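Long-range contacts in disulfide oxidoreductase (Xylella fastidiosa, PDB 2REM), which probably exchanges thiols and disulfides in periplasmic proteins through a CxxC pair, as a DsbA-type member of the thioredoxin family: residues A[12-17]-A[149-154]; A[18-23]-A[145-150]; A[30-35]-A[63-68]; A[74-79]-A[135-140]. All coordinates share one frame; numbering follows the deposited sequence. Where two conformers were deposited one is given.

Contact 1 of 4, residues A[12-17]-A[149-154]; sequences VEIPDG and LKVRPV
I14 lies against the last turn of helix 135-151, and its two branches divide the work. With CG1 beside the backbone N (chi1 -62°), the CD1 methyl at its end reaches V151 CG2 at 4.0 Å, while CG2 of I14 comes 3.5 Å from K150 O. I14 and V151 are both buried, and branched aliphatic side chains suit a place where the turn after the strand packs on the helix end, against methyls and a carbonyl oxygen. The other half of the contact is open to solvent. There the K150 chain, bent at chi2 and chi4, runs alongside the type II turn from I14 to G17, bringing its CE to 3.1 Å from D16 O. K150 NZ is near the same oxygen, but the angle is too poor for a hydrogen bond. A water bridges the backbones instead, donating to K150 O at 2.7 Å and to P15 O at 3.2 Å, so that the carbonyl of K150 near the helix end finds a partner. Beneath the packed half lies the sheet of the thioredoxin fold: I14 and V151 both rest on M166 and V160 of its neighbouring strands, and V151 also reaches I32.

Contact 2 of 4, residues A[18-23]-A[145-150]; sequences RPFAPL and RAYALK
F20 turns the edge of its ring toward the face of Y147, placing CD2 over that face 3.6 Å from Y147 CG in the conformer described. The pair is a T-shaped stack in the thioredoxin fold, joining the loop between strands 11-13 and 27-33 to helix 135-151, which packs on the sheet. The ring centroids of F20 and Y147 are 5.2 Å apart and the planes meet at 74°. With CG anti to the backbone N (chi1 -175°), the Y147 ring swings out from the helix, its face turned to F20. F20 also gives a CH-pi contact, its CB lying 4.1 Å from the centroid of the Y147 ring. Flat apolar rings suit both places: each lies on V30 and V63 of the sheet and can offer an edge or a face to the other. R18 and K150, both exposed, run close through their aliphatic parts, R18 CD 4.3 Å from K150 CE, while the like charges of R18 NE and K150 NZ are held off at 5.6 Å. E28 takes the backbone N-H groups of F20 and A21, fixing the loop beside the rings. At the rim of the tyrosine, R18 O lies in the ring plane, 3.8 Å from Y147 CE1.

Contact 3 of 4, residues A[30-35]-A[63-68]; sequences VEIFGY and VPAVFG
V30 meets V63 at the start of the contact, its CG1 pressed to 3.4 Å from V63 CG2, tighter than usual for two methyl groups. Next, E31 turns its side chain from the partner strand toward F43 and L47 of helix 38-52, but its carbonyl O accepts a nearly straight bond from V63 N (2.9 Å, 176°). I32 is bridged in parallel with V63. Its CG2 touches A65 CB at 3.7 Å and reaches toward F67, while its CA makes a CA-H...O contact with V63 O. That oxygen also accepts the N-H of F33 at 3.0 Å. F33 in turn receives A65 N on its own carbonyl, which carries the pairing one step past P64, a residue with no N-H to give. The F33 ring falls on the other face of the sheet from I32. Its CG sits between backbone N and carbonyl carbon (chi1 78°), which turns the ring back to P64, met obliquely with F33 CE2 3.6 Å from P64 CA. These are adjacent parallel strands of the beta-alpha-beta unit 27-33, 38-52, 58-64 of the thioredoxin fold. On the F33 side, the ring touches C40 of the predicted redox-active pair. Three backbone bonds satisfy V63 N, F33 N and A65 N; the side chains of I32, V63 and A65 then need only be apolar, while F33 supplies an apolar neighbour to the cysteine.

Contact 4 of 4, residues A[74-79]-A[135-140]; sequences FARAYL and PEVEKR
Helices 74-79 and 135-140 cross with their axes 9.4 Å apart at closest approach and their directions 121° apart, the backbones coming nearest at L79 and V137. V137 touches the first helix with both methyls. V137 CG1 meets R76 CG at 3.3 Å, and V137 CG2 packs against the carbonyl carbon, L79 C, at 3.9 Å. L79, directed toward the second helix, lays its two methyls on R140, with CD1 3.6 Å from R140 C and CD2 3.8 Å from R140 CB. A beta-branched valine fits between R76 and L79, and the longer leucine spans to R140. In the DsbA relatives of thioredoxin a helical domain is inserted into the thioredoxin fold; here helix 71-83 precedes the further helices that lead to helix 135-151, and P64 of the central sheet lies beside L79. On one side of the crossing, R76, bent at chi3 (-76°), brings its guanidinium to E138. One carboxylate oxygen takes both terminal nitrogens: R76 NH2 to E138 OE1 at 2.8 Å, and a weak, longer bond from NH1. The two flat groups are nearly coplanar, 3° apart. E138 OE2 is held by Q142, and F141 makes a cation-pi contact with R76; these second contacts would limit the rotation of both groups. Along the second helix, R140 NE bonds almost straight to E136 OE2 at 2.7 Å, using the anti lone pair, which steadies the arginine whose CB receives the leucine.

In the fold
Helix 135-151 ties three of the contacts together: contact 4 takes its first turns, and contacts 2 and 1 its last ones, sharing L149 and K150 with centres 9 Å apart. Contact 3, about 5 Å from the centre of the chain, joins two strands of the sheet and touches all the others. It meets contact 2 where Y147 OH lies 3.4 Å from V30 CB, contact 1 where V151 CG1 lies 3.9 Å from I32 CD1, and contact 4 where F33 CZ lies 3.6 Å from Y78 CD1. Contacts 1 and 4 stand about 22 Å apart between centres. Contact 3 reaches the predicted redox-active cysteines through F33 on C40; their disulfide is absent here.

Contact 1 of 4, residues A[12-17]-A[149-154]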
loop_
_atom_site.group_PDB
_atom_site.type_symbol
_atom_site.label_atom_id
_atom_site.label_comp_id
_atom_site.label_asym_id
_atom_site.label_seq_id
_atom_site.Cartn_x
_atom_site.Cartn_y
_atom_site.Cartn_z
ATOM N N VAL A 12 0.629 -13.994 10.453
ATOM C CA VAL A 12 -0.592 -14.537 11.015
ATOM C C VAL A 12 -1.569 -14.772 9.870
ATOM O O VAL A 12 -1.434 -14.210 8.783
ATOM C CB VAL A 12 -1.202 -13.614 12.107
ATOM C CG1 VAL A 12 -0.323 -13.580 13.387
ATOM C CG2 VAL A 12 -1.396 -12.201 11.554
ATOM N N GLU A 13 -2.552 -15.611 10.123
ATOM C CA GLU A 13 -3.532 -15.921 9.129
ATOM C C GLU A 13 -4.757 -15.090 9.412
ATOM O O GLU A 13 -5.249 -15.045 10.540
ATOM C CB GLU A 13 -3.896 -17.417 9.126
ATOM C CG GLU A 13 -4.722 -17.744 7.849
ATOM C CD GLU A 13 -5.031 -19.215 7.649
ATOM O OE1 GLU A 13 -5.912 -19.498 6.793
ATOM O OE2 GLU A 13 -4.399 -20.061 8.326
ATOM N N ILE A 14 -5.246 -14.455 8.355
ATOM C CA ILE A 14 -6.447 -13.638 8.402
ATOM C C ILE A 14 -7.671 -14.543 8.230
ATOM O O ILE A 14 -7.821 -15.178 7.185
ATOM C CB ILE A 14 -6.383 -12.580 7.285
ATOM C CG1 ILE A 14 -5.175 -11.672 7.513
ATOM C CG2 ILE A 14 -7.714 -11.811 7.158
ATOM C CD1 ILE A 14 -4.617 -11.055 6.223
ATOM N N PRO A 15 -8.544 -14.605 9.260
ATOM C CA PRO A 15 -9.707 -15.476 9.204
ATOM C C PRO A 15 -10.604 -15.012 8.073
ATOM O O PRO A 15 -10.820 -13.808 7.919
ATOM C CB PRO A 15 -10.393 -15.264 10.558
ATOM C CG PRO A 15 -9.879 -13.980 11.065
ATOM C CD PRO A 15 -8.488 -13.838 10.511
ATOM N N ASP A 16 -11.063 -15.967 7.265
ATOM C CA ASP A 16 -11.975 -15.694 6.160
ATOM C C ASP A 16 -11.337 -14.682 5.206
ATOM O O ASP A 16 -12.026 -13.915 4.577
ATOM C CB ASP A 16 -13.313 -15.148 6.682
ATOM C CG ASP A 16 -14.119 -16.182 7.455
ATOM O OD1 ASP A 16 -14.008 -17.404 7.172
ATOM O OD2 ASP A 16 -14.890 -15.769 8.353
ATOM N N GLY A 17 -10.010 -14.681 5.124
ATOM C CA GLY A 17 -9.295 -13.664 4.359
ATOM C C GLY A 17 -9.624 -13.753 2.884
ATOM O O GLY A 17 -9.758 -14.842 2.336
ATOM N N LEU A 149 -9.957 -3.232 7.605
ATOM C CA LEU A 149 -10.842 -3.815 8.630
ATOM C C LEU A 149 -10.793 -5.345 8.664
ATOM O O LEU A 149 -10.845 -5.950 9.730
ATOM C CB LEU A 149 -12.295 -3.341 8.478
ATOM C CG LEU A 149 -12.610 -1.925 8.995
ATOM C CD1 LEU A 149 -14.047 -1.501 8.663
ATOM C CD2 LEU A 149 -12.394 -1.821 10.510
ATOM N N LYS A 150 -10.720 -5.956 7.488
ATOM C CA LYS A 150 -10.609 -7.406 7.330
ATOM C C LYS A 150 -9.217 -7.907 7.750
ATOM O O LYS A 150 -9.084 -8.878 8.515
ATOM C CB LYS A 150 -10.821 -7.735 5.850
ATOM C CG LYS A 150 -10.952 -9.209 5.522
ATOM C CD LYS A 150 -12.355 -9.453 4.982
ATOM C CE LYS A 150 -12.596 -10.908 4.636
ATOM N NZ LYS A 150 -13.996 -11.269 4.998
ATOM N N VAL A 151 -8.191 -7.245 7.234
ATOM C CA VAL A 151 -6.808 -7.650 7.463
ATOM C C VAL A 151 -6.388 -7.454 8.920
ATOM O O VAL A 151 -5.729 -8.325 9.513
ATOM C CB VAL A 151 -5.853 -6.921 6.507
ATOM C CG1 VAL A 151 -4.396 -7.040 6.973
ATOM C CG2 VAL A 151 -6.028 -7.464 5.103
ATOM N N ARG A 152 -6.796 -6.324 9.487
ATOM C CA ARG A 152 -6.502 -5.948 10.889
ATOM C C ARG A 152 -5.003 -5.785 11.130
ATOM O O ARG A 152 -4.413 -6.438 12.005
ATOM C CB ARG A 152 -7.121 -6.924 11.885
ATOM C CG ARG A 152 -8.635 -7.015 11.799
ATOM C CD ARG A 152 -9.309 -5.919 12.613
ATOM N NE ARG A 152 -9.151 -6.220 14.034
ATOM C CZ ARG A 152 -9.933 -7.039 14.736
ATOM N NH1 ARG A 152 -9.661 -7.245 16.017
ATOM N NH2 ARG A 152 -11.003 -7.636 14.190
ATOM N N PRO A 153 -4.383 -4.899 10.349
ATOM C CA PRO A 153 -2.967 -4.679 10.516
ATOM C C PRO A 153 -2.757 -3.927 11.819
ATOM O O PRO A 153 -3.672 -3.265 12.296
ATOM C CB PRO A 153 -2.617 -3.781 9.320
ATOM C CG PRO A 153 -3.896 -2.973 9.081
ATOM C CD PRO A 153 -4.963 -4.040 9.289
ATOM N N VAL A 154 -1.583 -4.088 12.405
ATOM C CA VAL A 154 -1.124 -3.226 13.479
ATOM C C VAL A 154 0.037 -2.454 12.836
ATOM O O VAL A 154 1.173 -2.962 12.722
ATOM C CB VAL A 154 -0.676 -4.050 14.714
ATOM C CG1 VAL A 154 0.086 -3.201 15.724
ATOM C CG2 VAL A 154 -1.875 -4.673 15.386
HETATM O O HOH W 1 -11.065 -10.759 8.765
#

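Contact 2 of 4, residues A[18-23]-A[145-150]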
loop_
_atom_site.group_PDB
_atom_site.type_symbol
_atom_site.label_atom_id
_atom_site.label_comp_id
_atom_site.label_asym_id
_atom_site.label_seq_id
_atom_site.Cartn_x
_atom_site.Cartn_y
_atom_site.Cartn_z
ATOM N N ARG A 18 -9.749 -12.594 2.255
ATOM C CA ARG A 18 -10.028 -12.497 0.834
ATOM C C ARG A 18 -9.035 -11.525 0.271
ATOM O O ARG A 18 -8.731 -10.497 0.916
ATOM C CB ARG A 18 -11.457 -11.997 0.577
ATOM C CG ARG A 18 -12.519 -13.062 0.863
ATOM C CD ARG A 18 -13.931 -12.484 0.857
ATOM N NE ARG A 18 -14.589 -12.522 -0.456
ATOM C CZ ARG A 18 -14.517 -11.554 -1.374
ATOM N NH1 ARG A 18 -13.814 -10.444 -1.145
ATOM N NH2 ARG A 18 -15.171 -11.691 -2.525
ATOM N N PRO A 19 -8.506 -11.834 -0.923
ATOM C CA PRO A 19 -7.514 -10.922 -1.494
ATOM C C PRO A 19 -8.178 -9.600 -1.782
ATOM O O PRO A 19 -9.422 -9.522 -1.893
ATOM C CB PRO A 19 -7.128 -11.599 -2.812
ATOM C CG PRO A 19 -8.309 -12.494 -3.138
ATOM C CD PRO A 19 -8.763 -12.988 -1.802
ATOM N N PHE A 20 -7.354 -8.571 -1.884
ATOM C CA PHE A 20 -7.839 -7.244 -2.230
ATOM C C PHE A 20 -8.624 -7.201 -3.558
ATOM O O PHE A 20 -9.639 -6.492 -3.691
ATOM C CB PHE A 20 -6.672 -6.288 -2.292
ATOM C CG PHE A 20 -7.099 -4.869 -2.467
ATOM C CD1 PHE A 20 -6.786 -4.184 -3.627
ATOM C CD2 PHE A 20 -7.837 -4.229 -1.467
ATOM C CE1 PHE A 20 -7.169 -2.880 -3.791
ATOM C CE2 PHE A 20 -8.222 -2.916 -1.622
ATOM C CZ PHE A 20 -7.897 -2.246 -2.793
ATOM N N ALA A 21 -8.138 -7.956 -4.532
ATOM C CA ALA A 21 -8.837 -8.173 -5.801
ATOM C C ALA A 21 -8.806 -9.674 -6.123
ATOM O O ALA A 21 -7.903 -10.367 -5.646
ATOM C CB ALA A 21 -8.160 -7.390 -6.872
ATOM N N PRO A 22 -9.779 -10.185 -6.925
ATOM C CA PRO A 22 -9.707 -11.615 -7.276
ATOM C C PRO A 22 -8.318 -12.009 -7.800
ATOM O O PRO A 22 -7.674 -11.226 -8.512
ATOM C CB PRO A 22 -10.771 -11.768 -8.356
ATOM C CG PRO A 22 -11.791 -10.707 -8.022
ATOM C CD PRO A 22 -10.960 -9.532 -7.530
ATOM N N LEU A 23 -7.853 -13.191 -7.412
ATOM C CA LEU A 23 -6.490 -13.611 -7.742
ATOM C C LEU A 23 -6.303 -13.854 -9.243
ATOM O O LEU A 23 -5.321 -13.400 -9.823
ATOM C CB LEU A 23 -6.082 -14.838 -6.928
ATOM C CG LEU A 23 -6.002 -14.539 -5.437
ATOM C CD1 LEU A 23 -5.599 -15.767 -4.661
ATOM C CD2 LEU A 23 -5.059 -13.383 -5.183
ATOM N N ARG A 145 -10.346 0.817 3.066
ATOM C CA ARG A 145 -10.768 0.806 4.464
ATOM C C ARG A 145 -11.302 -0.573 4.846
ATOM O O ARG A 145 -10.902 -1.133 5.869
ATOM C CB ARG A 145 -11.831 1.872 4.712
ATOM C CG ARG A 145 -12.257 1.971 6.182
ATOM C CD ARG A 145 -13.011 3.263 6.413
ATOM N NE ARG A 145 -14.421 3.104 6.100
ATOM C CZ ARG A 145 -15.331 2.622 6.939
ATOM N NH1 ARG A 145 -14.994 2.245 8.172
ATOM N NH2 ARG A 145 -16.592 2.518 6.541
ATOM N N ALA A 146 -12.199 -1.115 4.020
ATOM C CA ALA A 146 -12.741 -2.449 4.236
ATOM C C ALA A 146 -11.646 -3.503 4.320
ATOM O O ALA A 146 -11.692 -4.397 5.178
ATOM C CB ALA A 146 -13.781 -2.808 3.155
ATOM N N TYR A 147 -10.645 -3.371 3.455
ATOM C CA TYR A 147 -9.542 -4.314 3.450
ATOM C C TYR A 147 -8.734 -4.220 4.749
ATOM O O TYR A 147 -8.414 -5.248 5.348
ATOM C CB TYR A 147 -8.686 -4.104 2.205
ATOM C CG TYR A 147 -7.577 -5.093 2.018
ATOM C CD1 TYR A 147 -7.815 -6.413 1.612
ATOM C CD2 TYR A 147 -6.272 -4.684 2.189
ATOM C CE1 TYR A 147 -6.730 -7.291 1.415
ATOM C CE2 TYR A 147 -5.243 -5.522 2.023
ATOM C CZ TYR A 147 -5.448 -6.807 1.645
ATOM O OH TYR A 147 -4.300 -7.560 1.501
ATOM N N ALA A 148 -8.445 -3.003 5.207
ATOM C CA ALA A 148 -7.793 -2.837 6.501
ATOM C C ALA A 148 -8.628 -3.414 7.646
ATOM O O ALA A 148 -8.057 -4.048 8.554
ATOM C CB ALA A 148 -7.438 -1.393 6.760
ATOM N N LEU A 149 -9.957 -3.232 7.605
ATOM C CA LEU A 149 -10.842 -3.815 8.630
ATOM C C LEU A 149 -10.793 -5.345 8.664
ATOM O O LEU A 149 -10.845 -5.950 9.730
ATOM C CB LEU A 149 -12.295 -3.341 8.478
ATOM C CG LEU A 149 -12.610 -1.925 8.995
ATOM C CD1 LEU A 149 -14.047 -1.501 8.663
ATOM C CD2 LEU A 149 -12.394 -1.821 10.510
ATOM N N LYS A 150 -10.720 -5.956 7.488
ATOM C CA LYS A 150 -10.609 -7.406 7.330
ATOM C C LYS A 150 -9.217 -7.907 7.750
ATOM O O LYS A 150 -9.084 -8.878 8.515
ATOM C CB LYS A 150 -10.821 -7.735 5.850
ATOM C CG LYS A 150 -10.952 -9.209 5.522
ATOM C CD LYS A 150 -12.355 -9.453 4.982
ATOM C CE LYS A 150 -12.596 -10.908 4.636
ATOM N NZ LYS A 150 -13.996 -11.269 4.998
#

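Contact 3 of 4, residues A[30-35]-A[63-68]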
loop_
_atom_site.group_PDB
_atom_site.type_symbol
_atom_site.label_atom_id
_atom_site.label_comp_id
_atom_site.label_asym_id
_atom_site.label_seq_id
_atom_site.Cartn_x
_atom_site.Cartn_y
_atom_site.Cartn_z
ATOM N N VAL A 30 -0.042 -7.519 -1.195
ATOM C CA VAL A 30 -0.411 -6.158 -0.874
ATOM C C VAL A 30 0.532 -5.599 0.172
ATOM O O VAL A 30 0.906 -6.288 1.130
ATOM C CB VAL A 30 -1.900 -6.065 -0.395
ATOM C CG1 VAL A 30 -2.181 -4.701 0.315
ATOM C CG2 VAL A 30 -2.834 -6.287 -1.563
ATOM N N GLU A 31 0.957 -4.354 -0.043
ATOM C CA GLU A 31 1.522 -3.544 1.041
ATOM C C GLU A 31 0.503 -2.499 1.447
ATOM O O GLU A 31 0.137 -1.637 0.634
ATOM C CB GLU A 31 2.779 -2.792 0.614
ATOM C CG GLU A 31 3.451 -2.087 1.820
ATOM C CD GLU A 31 4.233 -0.822 1.456
ATOM O OE1 GLU A 31 3.997 -0.238 0.380
ATOM O OE2 GLU A 31 5.083 -0.405 2.268
ATOM N N ILE A 32 0.055 -2.584 2.690
ATOM C CA ILE A 32 -0.732 -1.532 3.317
ATOM C C ILE A 32 0.299 -0.537 3.814
ATOM O O ILE A 32 1.214 -0.888 4.574
ATOM C CB ILE A 32 -1.616 -2.050 4.469
ATOM C CG1 ILE A 32 -2.531 -3.184 3.969
ATOM C CG2 ILE A 32 -2.393 -0.883 5.144
ATOM C CD1 ILE A 32 -3.402 -3.819 5.055
ATOM N N PHE A 33 0.205 0.692 3.303
ATOM C CA PHE A 33 1.186 1.717 3.617
ATOM C C PHE A 33 0.421 3.016 3.897
ATOM O O PHE A 33 -0.756 3.167 3.528
ATOM C CB PHE A 33 2.103 1.956 2.398
ATOM C CG PHE A 33 1.444 2.814 1.344
ATOM C CD1 PHE A 33 1.686 4.193 1.288
ATOM C CD2 PHE A 33 0.535 2.260 0.463
ATOM C CE1 PHE A 33 1.025 4.979 0.376
ATOM C CE2 PHE A 33 -0.112 3.048 -0.465
ATOM C CZ PHE A 33 0.131 4.396 -0.506
ATOM N N GLY A 34 1.092 3.942 4.544
ATOM C CA GLY A 34 0.639 5.327 4.572
ATOM C C GLY A 34 1.803 6.230 4.194
ATOM O O GLY A 34 2.945 6.002 4.608
ATOM N N TYR A 35 1.522 7.268 3.414
ATOM C CA TYR A 35 2.497 8.314 3.121
ATOM C C TYR A 35 3.029 8.996 4.381
ATOM O O TYR A 35 4.185 9.429 4.426
ATOM C CB TYR A 35 1.871 9.349 2.178
ATOM C CG TYR A 35 1.856 8.938 0.717
ATOM C CD1 TYR A 35 3.020 8.470 0.091
ATOM C CD2 TYR A 35 0.701 9.062 -0.047
ATOM C CE1 TYR A 35 3.016 8.107 -1.232
ATOM C CE2 TYR A 35 0.695 8.715 -1.398
ATOM C CZ TYR A 35 1.863 8.233 -1.970
ATOM O OH TYR A 35 1.894 7.892 -3.278
ATOM N N VAL A 63 -1.943 -0.658 -1.086
ATOM C CA VAL A 63 -3.230 -0.301 -0.525
ATOM C C VAL A 63 -2.951 0.711 0.582
ATOM O O VAL A 63 -2.257 0.415 1.573
ATOM C CB VAL A 63 -4.033 -1.534 0.015
ATOM C CG1 VAL A 63 -5.342 -1.103 0.761
ATOM C CG2 VAL A 63 -4.364 -2.497 -1.122
ATOM N N PRO A 64 -3.503 1.922 0.423
ATOM C CA PRO A 64 -3.209 2.903 1.438
ATOM C C PRO A 64 -3.963 2.559 2.721
ATOM O O PRO A 64 -5.078 2.004 2.666
ATOM C CB PRO A 64 -3.695 4.216 0.808
ATOM C CG PRO A 64 -4.770 3.830 -0.121
ATOM C CD PRO A 64 -4.422 2.420 -0.620
ATOM N N ALA A 65 -3.324 2.836 3.852
ATOM C CA ALA A 65 -3.897 2.676 5.164
ATOM C C ALA A 65 -4.918 3.775 5.456
ATOM O O ALA A 65 -4.581 4.984 5.553
ATOM C CB ALA A 65 -2.781 2.654 6.251
ATOM N N VAL A 66 -6.159 3.331 5.612
ATOM C CA VAL A 66 -7.257 4.201 5.984
ATOM C C VAL A 66 -7.466 3.982 7.459
ATOM O O VAL A 66 -8.303 3.161 7.880
ATOM C CB VAL A 66 -8.526 3.932 5.152
ATOM C CG1 VAL A 66 -9.651 4.834 5.620
ATOM C CG2 VAL A 66 -8.220 4.199 3.663
ATOM N N PHE A 67 -6.655 4.689 8.246
ATOM C CA PHE A 67 -6.561 4.418 9.675
ATOM C C PHE A 67 -7.208 5.560 10.463
ATOM O O PHE A 67 -7.175 5.569 11.688
ATOM C CB PHE A 67 -5.086 4.265 10.092
ATOM C CG PHE A 67 -4.443 2.944 9.706
ATOM C CD1 PHE A 67 -5.185 1.878 9.195
ATOM C CD2 PHE A 67 -3.080 2.765 9.914
ATOM C CE1 PHE A 67 -4.568 0.671 8.876
ATOM C CE2 PHE A 67 -2.458 1.576 9.612
ATOM C CZ PHE A 67 -3.207 0.515 9.076
ATOM N N GLY A 68 -7.808 6.518 9.756
ATOM C CA GLY A 68 -8.443 7.638 10.415
ATOM C C GLY A 68 -7.456 8.781 10.549
ATOM O O GLY A 68 -6.298 8.660 10.143
#

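Contact 4 of 4, residues A[74-79]-A[135-140]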
loop_
_atom_site.group_PDB
_atom_site.type_symbol
_atom_site.label_atom_id
_atom_site.label_comp_id
_atom_site.label_asym_id
_atom_site.label_seq_id
_atom_site.Cartn_x
_atom_site.Cartn_y
_atom_site.Cartn_z
ATOM N N PHE A 74 -4.154 11.298 3.132
ATOM C CA PHE A 74 -3.074 10.741 2.335
ATOM C C PHE A 74 -3.436 9.449 1.646
ATOM O O PHE A 74 -2.889 9.127 0.582
ATOM C CB PHE A 74 -1.810 10.603 3.174
ATOM C CG PHE A 74 -1.183 11.901 3.442
ATOM C CD1 PHE A 74 -0.433 12.522 2.445
ATOM C CD2 PHE A 74 -1.395 12.562 4.653
ATOM C CE1 PHE A 74 0.154 13.774 2.658
ATOM C CE2 PHE A 74 -0.810 13.814 4.870
ATOM C CZ PHE A 74 -0.033 14.413 3.843
ATOM N N ALA A 75 -4.360 8.706 2.251
ATOM C CA ALA A 75 -4.907 7.545 1.563
ATOM C C ALA A 75 -5.632 8.038 0.319
ATOM O O ALA A 75 -5.518 7.473 -0.758
ATOM C CB ALA A 75 -5.887 6.805 2.451
ATOM N N ARG A 76 -6.445 9.072 0.503
ATOM C CA ARG A 76 -7.207 9.624 -0.586
ATOM C C ARG A 76 -6.285 10.250 -1.650
ATOM O O ARG A 76 -6.550 10.120 -2.848
ATOM C CB ARG A 76 -8.244 10.612 -0.021
ATOM C CG ARG A 76 -9.489 10.715 -0.828
ATOM C CD ARG A 76 -10.511 11.604 -0.107
ATOM N NE ARG A 76 -11.154 10.930 1.015
ATOM C CZ ARG A 76 -12.176 10.084 0.933
ATOM N NH1 ARG A 76 -12.666 9.575 2.062
ATOM N NH2 ARG A 76 -12.723 9.749 -0.261
ATOM N N ALA A 77 -5.208 10.903 -1.206
ATOM C CA ALA A 77 -4.186 11.430 -2.099
ATOM C C ALA A 77 -3.641 10.310 -2.988
ATOM O O ALA A 77 -3.592 10.442 -4.191
ATOM C CB ALA A 77 -3.046 12.054 -1.323
ATOM N N TYR A 78 -3.196 9.226 -2.366
ATOM C CA TYR A 78 -2.689 8.098 -3.132
ATOM C C TYR A 78 -3.690 7.627 -4.172
ATOM O O TYR A 78 -3.348 7.434 -5.329
ATOM C CB TYR A 78 -2.316 6.916 -2.221
ATOM C CG TYR A 78 -1.934 5.734 -3.080
ATOM C CD1 TYR A 78 -0.686 5.696 -3.717
ATOM C CD2 TYR A 78 -2.840 4.675 -3.287
ATOM C CE1 TYR A 78 -0.344 4.630 -4.560
ATOM C CE2 TYR A 78 -2.510 3.598 -4.113
ATOM C CZ TYR A 78 -1.266 3.590 -4.740
ATOM O OH TYR A 78 -0.930 2.539 -5.545
ATOM N N LEU A 79 -4.924 7.392 -3.735
ATOM C CA LEU A 79 -5.944 6.875 -4.634
ATOM C C LEU A 79 -6.234 7.832 -5.779
ATOM O O LEU A 79 -6.360 7.397 -6.896
ATOM C CB LEU A 79 -7.235 6.522 -3.874
ATOM C CG LEU A 79 -6.973 5.416 -2.825
ATOM C CD1 LEU A 79 -8.143 5.331 -1.890
ATOM C CD2 LEU A 79 -6.708 4.059 -3.463
ATOM N N PRO A 135 -16.299 10.132 -6.793
ATOM C CA PRO A 135 -16.822 8.798 -6.524
ATOM C C PRO A 135 -15.843 7.641 -6.732
ATOM O O PRO A 135 -15.900 6.665 -5.975
ATOM C CB PRO A 135 -18.036 8.695 -7.464
ATOM C CG PRO A 135 -17.786 9.652 -8.511
ATOM C CD PRO A 135 -17.051 10.802 -7.870
ATOM N N GLU A 136 -14.937 7.736 -7.710
ATOM C CA GLU A 136 -14.009 6.622 -7.942
ATOM C C GLU A 136 -13.069 6.496 -6.765
ATOM O O GLU A 136 -12.842 5.406 -6.242
ATOM C CB GLU A 136 -13.210 6.781 -9.245
ATOM C CG GLU A 136 -12.276 5.583 -9.543
ATOM C CD GLU A 136 -12.980 4.223 -9.479
ATOM O OE1 GLU A 136 -14.195 4.135 -9.782
ATOM O OE2 GLU A 136 -12.305 3.233 -9.128
ATOM N N VAL A 137 -12.532 7.629 -6.339
ATOM C CA VAL A 137 -11.659 7.651 -5.180
ATOM C C VAL A 137 -12.370 7.197 -3.905
ATOM O O VAL A 137 -11.812 6.422 -3.124
ATOM C CB VAL A 137 -11.007 9.033 -5.026
ATOM C CG1 VAL A 137 -10.449 9.224 -3.596
ATOM C CG2 VAL A 137 -9.915 9.152 -6.074
ATOM N N GLU A 138 -13.603 7.659 -3.711
ATOM C CA GLU A 138 -14.355 7.287 -2.517
ATOM C C GLU A 138 -14.583 5.770 -2.521
ATOM O O GLU A 138 -14.401 5.102 -1.493
ATOM C CB GLU A 138 -15.681 8.045 -2.469
ATOM C CG GLU A 138 -16.644 7.580 -1.400
ATOM C CD GLU A 138 -16.196 7.896 0.039
ATOM O OE1 GLU A 138 -15.251 8.698 0.217
ATOM O OE2 GLU A 138 -16.821 7.343 0.991
ATOM N N LYS A 139 -14.951 5.234 -3.687
ATOM C CA LYS A 139 -15.045 3.776 -3.848
ATOM C C LYS A 139 -13.765 3.028 -3.449
ATOM O O LYS A 139 -13.807 2.090 -2.642
ATOM C CB LYS A 139 -15.478 3.411 -5.267
ATOM C CG LYS A 139 -15.592 1.932 -5.492
ATOM C CD LYS A 139 -15.931 1.647 -6.928
ATOM C CE LYS A 139 -15.905 0.145 -7.167
ATOM N NZ LYS A 139 -16.501 -0.111 -8.486
ATOM N N ARG A 140 -12.631 3.446 -4.013
ATOM C CA ARG A 140 -11.333 2.855 -3.701
ATOM C C ARG A 140 -10.957 3.066 -2.233
ATOM O O ARG A 140 -10.365 2.184 -1.589
ATOM C CB ARG A 140 -10.247 3.488 -4.590
ATOM C CG ARG A 140 -10.506 3.196 -6.046
ATOM C CD ARG A 140 -9.395 3.692 -6.898
ATOM N NE ARG A 140 -9.698 3.411 -8.283
ATOM C CZ ARG A 140 -8.799 3.256 -9.240
ATOM N NH1 ARG A 140 -7.513 3.343 -8.969
ATOM N NH2 ARG A 140 -9.214 3.005 -10.472
#